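Local coordinates for protein arsenate reductase (arsC) (Archaeoglobus fulgidus, PDB 1Y1L) that probably reduces arsenate to arsenite for arsenic detoxification and belongs to the low-molecular-weight phosphotyrosine phosphatase family, at residues 10-18 / 39-48. Numbering follows the deposited sequence.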
loop_
_atom_site.group_PDB
_atom_site.type_symbol
_atom_site.label_atom_id
_atom_site.label_comp_id
_atom_site.label_asym_id
_atom_site.label_seq_id
_atom_site.Cartn_x
_atom_site.Cartn_y
_atom_site.Cartn_z
ATOM N N THR A 10 20.924 9.014 -5.500
ATOM C CA THR A 10 22.103 9.767 -5.889
ATOM C C THR A 10 22.377 10.927 -4.932
ATOM O O THR A 10 23.530 11.297 -4.713
ATOM C CB THR A 10 21.938 10.298 -7.331
ATOM O OG1 THR A 10 21.817 9.205 -8.254
ATOM C CG2 THR A 10 23.115 11.119 -7.734
ATOM N N ALA A 11 21.318 11.465 -4.331
ATOM C CA ALA A 11 21.446 12.591 -3.417
ATOM C C ALA A 11 20.855 12.383 -2.022
ATOM O O ALA A 11 21.577 12.041 -1.085
ATOM C CB ALA A 11 20.843 13.830 -4.051
ATOM N N ARG A 12 19.557 12.662 -1.885
ATOM C CA ARG A 12 18.841 12.540 -0.612
ATOM C C ARG A 12 19.131 11.246 0.141
ATOM O O ARG A 12 19.434 11.256 1.331
ATOM C CB ARG A 12 17.335 12.672 -0.843
ATOM C CG ARG A 12 16.972 13.862 -1.684
ATOM C CD ARG A 12 15.571 14.371 -1.418
ATOM N NE ARG A 12 14.511 13.523 -1.960
ATOM C CZ ARG A 12 14.415 13.124 -3.226
ATOM N NH1 ARG A 12 13.394 12.367 -3.607
ATOM N NH2 ARG A 12 15.351 13.444 -4.109
ATOM N N SER A 13 19.001 10.131 -0.555
ATOM C CA SER A 13 19.242 8.832 0.033
ATOM C C SER A 13 20.581 8.886 0.718
ATOM O O SER A 13 20.712 8.620 1.910
ATOM C CB SER A 13 19.290 7.802 -1.085
ATOM O OG SER A 13 18.360 8.144 -2.103
ATOM N N VAL A 14 21.561 9.319 -0.050
ATOM C CA VAL A 14 22.920 9.425 0.428
ATOM C C VAL A 14 23.107 10.462 1.525
ATOM O O VAL A 14 23.963 10.296 2.379
ATOM C CB VAL A 14 23.869 9.761 -0.725
ATOM C CG1 VAL A 14 25.305 9.731 -0.235
ATOM C CG2 VAL A 14 23.650 8.795 -1.893
ATOM N N MET A 15 22.374 11.565 1.458
ATOM C CA MET A 15 22.514 12.596 2.472
ATOM C C MET A 15 22.062 12.081 3.823
ATOM O O MET A 15 22.809 12.164 4.800
ATOM C CB MET A 15 21.717 13.860 2.114
ATOM C CG MET A 15 22.287 14.681 0.957
ATOM S SD MET A 15 21.262 16.117 0.516
ATOM C CE MET A 15 22.483 17.319 0.048
ATOM N N ALA A 16 20.831 11.578 3.885
ATOM C CA ALA A 16 20.270 11.067 5.130
ATOM C C ALA A 16 21.189 10.039 5.796
ATOM O O ALA A 16 21.372 10.066 7.020
ATOM C CB ALA A 16 18.905 10.482 4.884
ATOM N N GLU A 17 21.756 9.144 4.987
ATOM C CA GLU A 17 22.663 8.125 5.490
ATOM C C GLU A 17 23.810 8.753 6.271
ATOM O O GLU A 17 23.946 8.537 7.472
ATOM C CB GLU A 17 23.204 7.284 4.338
ATOM C CG GLU A 17 24.316 6.350 4.723
ATOM C CD GLU A 17 24.781 5.471 3.563
ATOM O OE1 GLU A 17 25.349 4.381 3.825
ATOM O OE2 GLU A 17 24.590 5.864 2.384
ATOM N N ALA A 18 24.613 9.556 5.574
ATOM C CA ALA A 18 25.777 10.232 6.145
ATOM C C ALA A 18 25.464 11.058 7.389
ATOM O O ALA A 18 26.248 11.072 8.342
ATOM C CB ALA A 18 26.443 11.095 5.089
ATOM N N ARG A 39 26.432 7.557 -10.998
ATOM C CA ARG A 39 27.164 8.402 -10.050
ATOM C C ARG A 39 26.387 9.046 -8.910
ATOM O O ARG A 39 25.208 9.353 -9.045
ATOM C CB ARG A 39 27.886 9.524 -10.821
ATOM C CG ARG A 39 27.016 10.337 -11.835
ATOM C CD ARG A 39 25.828 11.087 -11.183
ATOM N NE ARG A 39 25.216 12.116 -12.035
ATOM C CZ ARG A 39 23.994 12.623 -11.854
ATOM N NH1 ARG A 39 23.536 13.564 -12.671
ATOM N NH2 ARG A 39 23.213 12.167 -10.883
ATOM N N VAL A 40 27.063 9.264 -7.788
ATOM C CA VAL A 40 26.427 9.945 -6.668
ATOM C C VAL A 40 26.583 11.421 -7.003
ATOM O O VAL A 40 27.615 11.838 -7.537
ATOM C CB VAL A 40 27.096 9.608 -5.319
ATOM C CG1 VAL A 40 26.718 10.628 -4.262
ATOM C CG2 VAL A 40 26.633 8.250 -4.859
ATOM N N ASP A 41 25.542 12.194 -6.729
ATOM C CA ASP A 41 25.531 13.617 -7.033
ATOM C C ASP A 41 26.780 14.320 -6.567
ATOM O O ASP A 41 27.252 14.104 -5.448
ATOM C CB ASP A 41 24.289 14.326 -6.448
ATOM C CG ASP A 41 23.929 15.498 -7.331
ATOM O OD1 ASP A 41 24.659 16.506 -7.330
ATOM O OD2 ASP A 41 22.912 15.399 -8.041
ATOM N N GLU A 42 27.308 15.162 -7.450
ATOM C CA GLU A 42 28.511 15.924 -7.166
ATOM C C GLU A 42 28.209 17.081 -6.214
ATOM O O GLU A 42 29.074 17.489 -5.438
ATOM C CB GLU A 42 29.131 16.429 -8.467
ATOM C CG GLU A 42 29.413 15.318 -9.486
ATOM C CD GLU A 42 30.358 14.227 -8.963
ATOM O OE1 GLU A 42 31.374 14.560 -8.309
ATOM O OE2 GLU A 42 30.090 13.030 -9.221
ATOM N N THR A 43 26.986 17.605 -6.274
ATOM C CA THR A 43 26.596 18.697 -5.392
ATOM C C THR A 43 26.551 18.185 -3.972
ATOM O O THR A 43 26.921 18.889 -3.022
ATOM C CB THR A 43 25.212 19.204 -5.721
ATOM O OG1 THR A 43 25.147 19.488 -7.120
ATOM C CG2 THR A 43 24.908 20.469 -4.932
ATOM N N VAL A 44 26.058 16.956 -3.847
ATOM C CA VAL A 44 25.921 16.290 -2.560
ATOM C C VAL A 44 27.250 15.967 -1.908
ATOM O O VAL A 44 27.462 16.293 -0.738
ATOM C CB VAL A 44 25.117 14.987 -2.683
ATOM C CG1 VAL A 44 25.027 14.302 -1.326
ATOM C CG2 VAL A 44 23.729 15.289 -3.193
ATOM N N LYS A 45 28.115 15.280 -2.644
ATOM C CA LYS A 45 29.407 14.918 -2.092
ATOM C C LYS A 45 30.208 16.149 -1.717
ATOM O O LYS A 45 31.037 16.098 -0.807
ATOM C CB LYS A 45 30.189 14.008 -3.042
ATOM C CG LYS A 45 30.438 14.562 -4.402
ATOM C CD LYS A 45 31.295 13.610 -5.216
ATOM C CE LYS A 45 30.561 12.326 -5.528
ATOM N NZ LYS A 45 31.331 11.475 -6.472
ATOM N N ARG A 46 29.959 17.245 -2.432
ATOM C CA ARG A 46 30.630 18.510 -2.182
ATOM C C ARG A 46 30.052 19.045 -0.893
ATOM O O ARG A 46 30.781 19.396 0.027
ATOM C CB ARG A 46 30.352 19.508 -3.315
ATOM C CG ARG A 46 30.760 20.952 -2.991
ATOM C CD ARG A 46 29.983 21.946 -3.835
ATOM N NE ARG A 46 30.009 23.301 -3.276
ATOM C CZ ARG A 46 29.009 24.181 -3.376
ATOM N NH1 ARG A 46 29.130 25.389 -2.840
ATOM N NH2 ARG A 46 27.879 23.861 -4.001
ATOM N N LEU A 47 28.731 19.118 -0.851
ATOM C CA LEU A 47 28.015 19.611 0.315
ATOM C C LEU A 47 28.313 18.836 1.607
ATOM O O LEU A 47 28.339 19.412 2.700
ATOM C CB LEU A 47 26.512 19.617 0.014
ATOM C CG LEU A 47 25.871 20.948 -0.407
ATOM C CD1 LEU A 47 26.797 21.755 -1.262
ATOM C CD2 LEU A 47 24.572 20.663 -1.129
ATOM N N LEU A 48 28.487 17.524 1.482
ATOM C CA LEU A 48 28.788 16.691 2.632
ATOM C C LEU A 48 30.249 16.858 3.017
ATOM O O LEU A 48 30.572 16.938 4.207
ATOM C CB LEU A 48 28.465 15.222 2.345
ATOM C CG LEU A 48 26.973 14.877 2.282
ATOM C CD1 LEU A 48 26.790 13.432 1.872
ATOM C CD2 LEU A 48 26.335 15.139 3.630
#
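Thr10 and Ala11, near the end of the CX5R(S/T) sequence of the phosphate-binding loop characteristic of low-molecular-weight phosphatases, meet Val40, Asp41 and Val44 where two helices begin. The segments 12-18 and 42-48 run nearly parallel, their axes 17° apart and 10.1 Å at closest approach. At the start, Asp41 N probably donates to Thr10 O (3.0 Å), although crowding in the model leaves the position of that nitrogen less sure. Asp41 also caps its own helix: OD1 accepts from Thr43 N at 2.8 Å through its anti lone pair, while OD2 is bound by Tyr107 OH, so both carboxylate oxygens are gripped. Back at the loop before Asp41, Val40 CG2 approaches Val14 CG2 at 4.2 Å. Within the first turn of the second helix, Val44 divides its branches. With CG1 anti to the backbone N (chi1 179°), that methyl meets Met15 CG at 3.6 Å, and CG2 lies against Ala11 CB. The Met15 chain crosses Val44 obliquely and ends with CE 4.1 Å from Leu47 CD2. Farther along, Leu48 CD1 rests on Ala18 CB at 4.0 Å. Helix 106-121 adjoins both partners, through Leu111 at Met15 and Tyr107 at Leu47, while Ala16 turns away from helix 42-49 to touch Phe4 of strand 2-6.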